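Local coordinates for protein iron Super-Oxide Dismutase (Plasmodium knowlesi, PDB 2AWP) that probably uses an iron ion to convert superoxide radicals into hydrogen peroxide and oxygen, protecting the cell from their toxicity, at residues Phe26-Asn29 against Lys30-Gly34. Residues are numbered along the deposited sequence; the frame is centred on the assembly and turned at random.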
ATOM      1  N   PHE A  26      -1.345  -4.883  16.112  1.00  8.45           N
ATOM      2  CA  PHE A  26      -1.354  -5.409  14.733  1.00  9.56           C
ATOM      3  C   PHE A  26      -0.031  -5.172  13.969  1.00  9.13           C
ATOM      4  O   PHE A  26       0.515  -6.079  13.333  1.00 10.01           O
ATOM      5  CB  PHE A  26      -2.574  -4.872  13.943  1.00  8.96           C
ATOM      6  CG  PHE A  26      -3.891  -5.475  14.361  1.00  8.58           C
ATOM      7  CD1 PHE A  26      -4.308  -6.687  13.839  1.00  8.54           C
ATOM      8  CD2 PHE A  26      -4.696  -4.848  15.318  1.00 11.39           C
ATOM      9  CE1 PHE A  26      -5.526  -7.282  14.248  1.00 10.38           C
ATOM     10  CE2 PHE A  26      -5.925  -5.428  15.749  1.00 11.40           C
ATOM     11  CZ  PHE A  26      -6.345  -6.651  15.202  1.00  9.40           C
ATOM     12  N   HIS A  27       0.494  -3.959  14.079  1.00  9.42           N
ATOM     13  CA  HIS A  27       1.624  -3.527  13.285  1.00  8.94           C
ATOM     14  C   HIS A  27       2.874  -4.294  13.707  1.00  9.32           C
ATOM     15  O   HIS A  27       3.561  -4.873  12.853  1.00  8.55           O
ATOM     16  CB  HIS A  27       1.802  -2.023  13.463  1.00  8.93           C
ATOM     17  CG  HIS A  27       2.546  -1.346  12.350  1.00  8.27           C
ATOM     18  ND1 HIS A  27       2.639   0.024  12.263  1.00  8.53           N
ATOM     19  CD2 HIS A  27       3.222  -1.833  11.280  1.00  7.14           C
ATOM     20  CE1 HIS A  27       3.361   0.356  11.213  1.00  5.57           C
ATOM     21  NE2 HIS A  27       3.735  -0.749  10.613  1.00  5.96           N
ATOM     22  N   TYR A  28       3.108  -4.377  15.014  1.00  8.90           N
ATOM     23  CA  TYR A  28       4.285  -5.107  15.528  1.00 10.15           C
ATOM     24  C   TYR A  28       4.085  -6.631  15.627  1.00 10.36           C
ATOM     25  O   TYR A  28       4.882  -7.398  15.096  1.00 10.58           O
ATOM     26  CB  TYR A  28       4.739  -4.530  16.877  1.00 10.12           C
ATOM     27  CG  TYR A  28       5.933  -5.246  17.477  1.00 11.23           C
ATOM     28  CD1 TYR A  28       7.206  -5.094  16.920  1.00 10.66           C
ATOM     29  CD2 TYR A  28       5.776  -6.108  18.581  1.00 10.33           C
ATOM     30  CE1 TYR A  28       8.343  -5.752  17.475  1.00 13.09           C
ATOM     31  CE2 TYR A  28       6.891  -6.779  19.137  1.00 11.85           C
ATOM     32  CZ  TYR A  28       8.166  -6.587  18.587  1.00 11.83           C
ATOM     33  OH  TYR A  28       9.269  -7.245  19.124  1.00 13.55           O
ATOM     34  N   ASN A  29       3.022  -7.064  16.299  1.00 11.21           N
ATOM     35  CA  ASN A  29       2.815  -8.500  16.557  1.00 10.68           C
ATOM     36  C   ASN A  29       2.253  -9.275  15.368  1.00  9.81           C
ATOM     37  O   ASN A  29       2.432 -10.489  15.280  1.00  9.25           O
ATOM     38  CB  ASN A  29       1.942  -8.717  17.815  1.00 11.61           C
ATOM     39  CG  ASN A  29       2.670  -8.361  19.116  1.00 12.22           C
ATOM     40  OD1 ASN A  29       3.824  -8.751  19.355  1.00 13.61           O
ATOM     41  ND2 ASN A  29       1.976  -7.614  19.982  1.00 12.31           N
ATOM     42  N   LYS A  30       1.598  -8.586  14.430  1.00  8.28           N
ATOM     43  CA  LYS A  30       1.107  -9.251  13.222  1.00  7.71           C
ATOM     44  C   LYS A  30       1.971  -8.983  11.963  1.00  6.61           C
ATOM     45  O   LYS A  30       2.608  -9.890  11.443  1.00  6.41           O
ATOM     46  CB  LYS A  30      -0.377  -8.936  12.998  1.00  6.80           C
ATOM     47  CG  LYS A  30      -1.279  -9.240  14.190  1.00 10.95           C
ATOM     48  CD  LYS A  30      -1.240 -10.734  14.622  1.00 11.47           C
ATOM     49  CE  LYS A  30      -1.557 -10.838  16.135  1.00 15.23           C
ATOM     50  NZ  LYS A  30      -1.731 -12.252  16.604  1.00 12.85           N
ATOM     51  N   HIS A  31       1.989  -7.737  11.479  1.00  7.27           N
ATOM     52  CA  HIS A  31       2.797  -7.370  10.313  1.00  6.54           C
ATOM     53  C   HIS A  31       4.290  -7.638  10.483  1.00  6.71           C
ATOM     54  O   HIS A  31       4.868  -8.438   9.731  1.00  6.52           O
ATOM     55  CB  HIS A  31       2.520  -5.897   9.870  1.00  6.59           C
ATOM     56  CG  HIS A  31       1.122  -5.678   9.358  1.00  8.37           C
ATOM     57  ND1 HIS A  31       0.719  -6.068   8.093  1.00  7.14           N
ATOM     58  CD2 HIS A  31       0.026  -5.139   9.951  1.00  9.04           C
ATOM     59  CE1 HIS A  31      -0.543  -5.719   7.908  1.00 10.36           C
ATOM     60  NE2 HIS A  31      -0.988  -5.154   9.017  1.00  9.44           N
ATOM     61  N   HIS A  32       4.910  -7.012  11.483  1.00  6.49           N
ATOM     62  CA  HIS A  32       6.367  -7.068  11.671  1.00  6.82           C
ATOM     63  C   HIS A  32       6.806  -8.523  11.976  1.00  7.46           C
ATOM     64  O   HIS A  32       7.726  -9.091  11.341  1.00  5.87           O
ATOM     65  CB  HIS A  32       6.797  -6.088  12.793  1.00  6.55           C
ATOM     66  CG  HIS A  32       8.264  -5.732  12.778  1.00  7.06           C
ATOM     67  ND1 HIS A  32       8.803  -4.775  13.614  1.00  7.56           N
ATOM     68  CD2 HIS A  32       9.301  -6.227  12.053  1.00  5.46           C
ATOM     69  CE1 HIS A  32      10.105  -4.690  13.397  1.00  6.60           C
ATOM     70  NE2 HIS A  32      10.431  -5.562  12.460  1.00  8.28           N
ATOM     71  N   ALA A  33       6.101  -9.149  12.913  1.00  7.47           N
ATOM     72  CA  ALA A  33       6.397 -10.552  13.254  1.00  8.21           C
ATOM     73  C   ALA A  33       6.280 -11.445  12.019  1.00  8.10           C
ATOM     74  O   ALA A  33       7.103 -12.349  11.805  1.00  8.75           O
ATOM     75  CB  ALA A  33       5.450 -11.032  14.363  1.00  7.33           C
ATOM     76  N   GLY A  34       5.238 -11.178  11.223  1.00  8.38           N
ATOM     77  CA  GLY A  34       4.953 -11.857   9.971  1.00  8.93           C
ATOM     78  C   GLY A  34       6.057 -11.807   8.930  1.00  9.98           C
ATOM     79  O   GLY A  34       6.287 -12.809   8.225  1.00  8.90           O
TER
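The rings of Tyr28 and His32, one turn apart on helix 21-43, meet with their planes almost perpendicular, at 85°, Tyr28 CD1 lying 3.7 Å from His32 ND1. With CG anti to the backbone N in both residues, the two rings leave the helix on the same flank, where Trp78 sets its ring edge-to-face with Tyr28 and hydrogen-bonds His32 ND1. His31 CB lies near the edge of the His27 ring, 4.4 Å from CD2, while CG of Lys30 passes 4.0 Å from Phe26 CD1. The backbone illustrates how a helix absorbs a pi-type widening. Phe26 O accepts two N-H groups: His31 N at 2.9 Å, nearly in line with the carbonyl, and Lys30 N, well above the carbonyl plane, with an N-H...O angle of only 133°. His32 N to His27 O and Ala33 N to Tyr28 O continue the five-residue spacing; Gly34 N to Lys30 O restores the alpha-helical four. His27 is a probable iron ligand, as are Asp158, close to it, and His74, beside which His32 lies. This widened turn of the alpha-hairpin domain thus packs against helix 62-79, while His31 stacks on His162 and hydrogen-bonds Tyr165 of the second subunit.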